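Local coordinates for conserved hypothetical exported protein (Bacteroides fragilis, PDB 4JJA), which probably acts as an exo-beta-N-acetylmuramidase on peptidoglycan, although its function has not been firmly established, at residues L41-L45 against D76-V81; R24-N30 against V51-P57. One frame throughout, in Å; residues are numbered along the deposited sequence.

Interaction 1: residues L41-L45 against D76-V81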
loop_
_atom_site.group_PDB
_atom_site.type_symbol
_atom_site.label_atom_id
_atom_site.label_comp_id
_atom_site.label_asym_id
_atom_site.label_seq_id
_atom_site.Cartn_x
_atom_site.Cartn_y
_atom_site.Cartn_z
ATOM N N LEU A 41 -5.509 16.006 -12.331
ATOM C CA LEU A 41 -6.241 16.069 -13.596
ATOM C C LEU A 41 -6.752 17.506 -13.860
ATOM O O LEU A 41 -6.631 18.018 -14.953
ATOM C CB LEU A 41 -7.407 15.071 -13.554
ATOM C CG LEU A 41 -8.390 15.203 -14.719
ATOM C CD1 LEU A 41 -7.737 14.868 -16.018
ATOM C CD2 LEU A 41 -9.611 14.332 -14.458
ATOM N N ASP A 42 -7.328 18.117 -12.843
ATOM C CA ASP A 42 -7.899 19.480 -12.969
ATOM C C ASP A 42 -6.808 20.512 -13.158
ATOM O O ASP A 42 -6.922 21.424 -13.999
ATOM C CB ASP A 42 -8.707 19.823 -11.734
ATOM C CG ASP A 42 -9.873 18.854 -11.523
ATOM O OD1 ASP A 42 -10.672 18.574 -12.458
ATOM O OD2 ASP A 42 -9.943 18.254 -10.431
ATOM N N ILE A 43 -5.719 20.384 -12.428
ATOM C CA ILE A 43 -4.614 21.319 -12.525
ATOM C C ILE A 43 -4.026 21.268 -13.941
ATOM O O ILE A 43 -3.745 22.318 -14.567
ATOM C CB ILE A 43 -3.552 20.994 -11.509
ATOM C CG1 ILE A 43 -4.102 21.295 -10.106
ATOM C CG2 ILE A 43 -2.265 21.769 -11.738
ATOM C CD1 ILE A 43 -3.361 20.590 -8.996
ATOM N N LEU A 44 -3.857 20.068 -14.474
ATOM C CA LEU A 44 -3.286 19.935 -15.788
ATOM C C LEU A 44 -4.213 20.499 -16.860
ATOM O O LEU A 44 -3.772 21.233 -17.727
ATOM C CB LEU A 44 -2.944 18.487 -16.102
ATOM C CG LEU A 44 -1.846 17.884 -15.236
ATOM C CD1 LEU A 44 -1.602 16.423 -15.657
ATOM C CD2 LEU A 44 -0.553 18.673 -15.337
ATOM N N LEU A 45 -5.499 20.199 -16.769
ATOM C CA LEU A 45 -6.440 20.769 -17.758
ATOM C C LEU A 45 -6.524 22.283 -17.677
ATOM O O LEU A 45 -6.576 22.976 -18.717
ATOM C CB LEU A 45 -7.819 20.130 -17.597
ATOM C CG LEU A 45 -7.964 18.646 -17.991
ATOM C CD1 LEU A 45 -9.309 18.083 -17.515
ATOM C CD2 LEU A 45 -7.705 18.443 -19.471
ATOM N N ASP A 76 -15.241 10.990 -16.978
ATOM C CA ASP A 76 -15.302 11.974 -15.907
ATOM C C ASP A 76 -16.278 13.099 -16.291
ATOM O O ASP A 76 -16.155 13.697 -17.360
ATOM C CB ASP A 76 -13.909 12.542 -15.644
ATOM C CG ASP A 76 -13.897 13.545 -14.523
ATOM O OD1 ASP A 76 -14.438 13.223 -13.436
ATOM O OD2 ASP A 76 -13.335 14.643 -14.709
ATOM N N SER A 77 -17.245 13.378 -15.418
ATOM C CA SER A 77 -18.325 14.334 -15.720
ATOM C C SER A 77 -17.932 15.808 -15.512
ATOM O O SER A 77 -18.532 16.702 -16.119
ATOM C CB SER A 77 -19.591 14.000 -14.908
ATOM O OG SER A 77 -19.514 14.487 -13.574
ATOM N N LYS A 78 -16.950 16.073 -14.651
ATOM C CA LYS A 78 -16.432 17.435 -14.513
ATOM C C LYS A 78 -15.590 17.819 -15.737
ATOM O O LYS A 78 -15.594 19.005 -16.105
ATOM C CB LYS A 78 -15.641 17.641 -13.208
ATOM C CG LYS A 78 -14.944 19.003 -13.061
ATOM C CD LYS A 78 -14.743 19.404 -11.582
ATOM C CE LYS A 78 -13.297 19.287 -11.137
ATOM N NZ LYS A 78 -13.047 19.515 -9.666
ATOM N N THR A 79 -14.898 16.856 -16.382
ATOM C CA THR A 79 -13.946 17.174 -17.438
ATOM C C THR A 79 -14.155 16.477 -18.783
ATOM O O THR A 79 -13.544 16.868 -19.785
ATOM C CB THR A 79 -12.519 16.793 -16.960
ATOM O OG1 THR A 79 -12.428 15.373 -16.880
ATOM C CG2 THR A 79 -12.186 17.411 -15.578
ATOM N N GLY A 80 -14.965 15.420 -18.811
ATOM C CA GLY A 80 -15.104 14.594 -20.009
ATOM C C GLY A 80 -13.965 13.632 -20.372
ATOM O O GLY A 80 -13.984 13.000 -21.450
ATOM N N VAL A 81 -12.938 13.528 -19.516
ATOM C CA VAL A 81 -11.848 12.597 -19.759
ATOM C C VAL A 81 -12.315 11.133 -19.509
ATOM O O VAL A 81 -12.899 10.883 -18.489
ATOM C CB VAL A 81 -10.670 12.980 -18.840
ATOM C CG1 VAL A 81 -9.537 12.010 -18.978
ATOM C CG2 VAL A 81 -10.225 14.419 -19.164
HETATM O O HOH W 1 -11.291 18.538 -7.657
#

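Interaction 2: residues R24-N30 against V51-P57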
loop_
_atom_site.group_PDB
_atom_site.type_symbol
_atom_site.label_atom_id
_atom_site.label_comp_id
_atom_site.label_asym_id
_atom_site.label_seq_id
_atom_site.Cartn_x
_atom_site.Cartn_y
_atom_site.Cartn_z
ATOM N N ARG A 24 0.272 14.023 -25.244
ATOM C CA ARG A 24 -1.005 13.457 -24.859
ATOM C C ARG A 24 -0.778 12.677 -23.568
ATOM O O ARG A 24 0.107 11.853 -23.495
ATOM C CB ARG A 24 -1.508 12.528 -25.942
ATOM C CG ARG A 24 -1.793 13.195 -27.297
ATOM C CD ARG A 24 -2.004 12.142 -28.369
ATOM N NE ARG A 24 -0.773 11.326 -28.584
ATOM C CZ ARG A 24 -0.741 10.077 -29.074
ATOM N NH1 ARG A 24 -1.871 9.457 -29.380
ATOM N NH2 ARG A 24 0.407 9.422 -29.223
ATOM N N ILE A 25 -1.578 12.965 -22.547
ATOM C CA ILE A 25 -1.260 12.557 -21.172
ATOM C C ILE A 25 -2.348 11.627 -20.626
ATOM O O ILE A 25 -3.543 11.900 -20.731
ATOM C CB ILE A 25 -1.133 13.800 -20.252
ATOM C CG1 ILE A 25 -0.012 14.728 -20.735
ATOM C CG2 ILE A 25 -0.923 13.382 -18.765
ATOM C CD1 ILE A 25 -0.172 16.131 -20.263
ATOM N N ALA A 26 -1.935 10.513 -20.059
ATOM C CA ALA A 26 -2.801 9.692 -19.210
ATOM C C ALA A 26 -2.313 9.801 -17.784
ATOM O O ALA A 26 -1.150 10.024 -17.561
ATOM C CB ALA A 26 -2.750 8.232 -19.632
ATOM N N ILE A 27 -3.223 9.616 -16.837
ATOM C CA ILE A 27 -2.902 9.680 -15.407
ATOM C C ILE A 27 -3.374 8.398 -14.715
ATOM O O ILE A 27 -4.511 7.950 -14.959
ATOM C CB ILE A 27 -3.560 10.855 -14.751
ATOM C CG1 ILE A 27 -3.173 12.170 -15.417
ATOM C CG2 ILE A 27 -3.255 10.875 -13.266
ATOM C CD1 ILE A 27 -4.017 13.298 -14.982
ATOM N N PHE A 28 -2.525 7.835 -13.839
ATOM C CA PHE A 28 -2.877 6.768 -12.916
ATOM C C PHE A 28 -2.956 7.393 -11.557
ATOM O O PHE A 28 -1.944 7.853 -11.007
ATOM C CB PHE A 28 -1.867 5.638 -12.939
ATOM C CG PHE A 28 -2.077 4.587 -11.864
ATOM C CD1 PHE A 28 -3.202 3.821 -11.852
ATOM C CD2 PHE A 28 -1.125 4.354 -10.890
ATOM C CE1 PHE A 28 -3.385 2.829 -10.865
ATOM C CE2 PHE A 28 -1.292 3.410 -9.915
ATOM C CZ PHE A 28 -2.410 2.657 -9.894
ATOM N N SER A 29 -4.153 7.430 -11.003
ATOM C CA SER A 29 -4.392 8.094 -9.741
ATOM C C SER A 29 -5.742 7.681 -9.171
ATOM O O SER A 29 -6.417 6.815 -9.716
ATOM C CB SER A 29 -4.336 9.620 -9.961
ATOM O OG SER A 29 -4.337 10.368 -8.763
ATOM N N ASN A 30 -6.066 8.319 -8.046
ATOM C CA ASN A 30 -7.368 8.168 -7.406
ATOM C C ASN A 30 -7.650 9.453 -6.648
ATOM O O ASN A 30 -7.006 10.476 -6.885
ATOM C CB ASN A 30 -7.450 6.881 -6.553
ATOM C CG ASN A 30 -6.572 6.918 -5.331
ATOM O OD1 ASN A 30 -5.942 7.940 -5.044
ATOM N ND2 ASN A 30 -6.548 5.794 -4.590
ATOM N N VAL A 51 -4.971 16.090 -21.324
ATOM C CA VAL A 51 -5.180 14.843 -20.603
ATOM C C VAL A 51 -6.269 14.050 -21.323
ATOM O O VAL A 51 -7.387 14.559 -21.507
ATOM C CB VAL A 51 -5.525 15.058 -19.125
ATOM C CG1 VAL A 51 -5.673 13.705 -18.391
ATOM C CG2 VAL A 51 -4.460 15.935 -18.428
ATOM N N VAL A 52 -5.929 12.841 -21.748
ATOM C CA VAL A 52 -6.788 12.045 -22.618
ATOM C C VAL A 52 -7.388 10.854 -21.920
ATOM O O VAL A 52 -8.339 10.261 -22.452
ATOM C CB VAL A 52 -6.011 11.590 -23.878
ATOM C CG1 VAL A 52 -5.504 12.815 -24.667
ATOM C CG2 VAL A 52 -4.926 10.623 -23.599
ATOM N N ALA A 53 -6.857 10.468 -20.751
ATOM C CA ALA A 53 -7.367 9.319 -20.053
ATOM C C ALA A 53 -6.891 9.277 -18.617
ATOM O O ALA A 53 -5.840 9.753 -18.301
ATOM C CB ALA A 53 -6.932 8.019 -20.746
ATOM N N ILE A 54 -7.726 8.720 -17.766
ATOM C CA ILE A 54 -7.325 8.391 -16.427
ATOM C C ILE A 54 -7.548 6.915 -16.077
ATOM O O ILE A 54 -8.605 6.350 -16.362
ATOM C CB ILE A 54 -7.946 9.331 -15.466
ATOM C CG1 ILE A 54 -9.447 9.313 -15.463
ATOM C CG2 ILE A 54 -7.523 10.765 -15.829
ATOM C CD1 ILE A 54 -10.023 10.674 -15.006
ATOM N N PHE A 55 -6.521 6.286 -15.516
ATOM C CA PHE A 55 -6.577 4.924 -15.031
ATOM C C PHE A 55 -6.717 4.976 -13.521
ATOM O O PHE A 55 -5.979 5.693 -12.858
ATOM C CB PHE A 55 -5.269 4.230 -15.367
ATOM C CG PHE A 55 -5.044 3.987 -16.848
ATOM C CD1 PHE A 55 -5.632 2.903 -17.462
ATOM C CD2 PHE A 55 -4.174 4.784 -17.588
ATOM C CE1 PHE A 55 -5.433 2.673 -18.815
ATOM C CE2 PHE A 55 -3.970 4.555 -18.939
ATOM C CZ PHE A 55 -4.600 3.506 -19.552
ATOM N N SER A 56 -7.665 4.230 -12.978
ATOM C CA SER A 56 -7.849 4.230 -11.538
ATOM C C SER A 56 -7.819 2.806 -11.011
ATOM O O SER A 56 -8.312 1.912 -11.676
ATOM C CB SER A 56 -9.146 4.902 -11.157
ATOM O OG SER A 56 -9.341 4.787 -9.748
ATOM N N PRO A 57 -7.228 2.595 -9.829
ATOM C CA PRO A 57 -7.415 1.280 -9.187
ATOM C C PRO A 57 -8.829 1.123 -8.525
ATOM O O PRO A 57 -9.140 0.037 -8.052
ATOM C CB PRO A 57 -6.304 1.269 -8.148
ATOM C CG PRO A 57 -6.180 2.688 -7.700
ATOM C CD PRO A 57 -6.513 3.539 -8.944
#

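Interaction 1: residues L41-L45 against D76-V81
L45 and T79 cross at about a right angle, the leucine CD1 lying 3.5 Å from both T79 CB and T79 CG2. One turn earlier, L41 divides its two branches between different partners. Its CD2 meets the tip of T79, 3.9 Å from OG1, whereas CD1 slides past V81 and comes within 4.0 Å of CG2. That same valine methyl also touches L45, with CG2 4.1 Å from L45 CD1, so V81 lies against both leucines of this helical face. With CG of L41 opposite the backbone N (chi1 170°), a chi2 of 65° parts the two methyls, CD2 to T79 and CD1 to V81.

A polar edge runs beside these apolar contacts. In the conformer of K78 given here, one of two, the chain bends at chi3 (107°) and crosses D42, leaving NZ 3.4 Å from D42 OD2 in a weak salt bridge. A water spans the pair as well, donating to D42 OD2 and accepting from K78 NZ. The firmer partner of D42 is R62, whose guanidinium also reaches D76 OD2 and may offset the two nearby carboxylates; D42 OD2 further accepts from H39 N just ahead of the helix.

The loop is shaped from within by an ST turn. T79 OG1 accepts the N-H of V81 at 3.3 Å in a nearly straight bond, so the turn ties together the two residues that touch the leucines.

Helix 40-46 rests L41 on V51 and I54 of strand 50-56 and on I27 of strand 24-28, while the loop leading into strand 83-85 closes along its flank.

Interaction 2: residues R24-N30 against V51-P57
I27 and V51 cross at about a right angle on the face of the sheet that they share with I25 and I54, with I27 CD1 3.8 Å from V51 CG1. Between the strands the backbone is tightly laced. V52 N donates to I25 O at 2.8 Å; I27 N then donates to A53 O at 3.0 Å. The ladder continues with F55 N to I27 O at 2.7 Å and S29 N to F55 O at 3.1 Å. On the other face A26 and F55 touch, the alanine CB lying at the ring edge, 3.9 Å from CE2.

These are neighbouring parallel strands of a Rossmann-like sheet, in the order 83-85, 50-56, 24-28, 104-107, 136-140, 197-200, and helix 40-46 joins the two as a beta-alpha-beta crossover. The pairing is nevertheless imperfect: V52 is inserted as a beta bulge, since I25 pairs with V51 but A26 with A53. Beside the bulge, A53 N is buried without a hydrogen-bond partner, probably a consequence of the shift in register.

The end at R24 and V52 is the looser, more open one. Here the partly exposed V52 brings CG1 only to 4.2 Å from R24 CB, and the arginine leads away to a salt bridge with D103. At the other end the packing stays close: F28, its CG trans to the backbone N (chi1 172°), brings its ring obliquely beside P57, CE1 standing 3.7 Å from CD. P57 is itself partly exposed and also touches Y119, while N30 turns its amide to T32 and E58.

How the interactions relate
Interaction 2 supplies the floor on which interaction 1 is built, the two centres lying about 10 Å apart. L41 belongs to both neighbourhoods: its CD1 is 3.4 Å from V51 CG1 and its CD2 3.7 Å from I54 CD1. The loop 76-81 packs on the same strand, where V81 CG1 approaches the bulge at 3.6 Å from A53 N, the amide that lacks a partner. H39 gives a second connection: its ND1 accepts from L41 N while its NE2 reaches S29 OG beyond strand 24-28. No ligand or catalytic residue is identified here, so neither contact can be assigned to an active site.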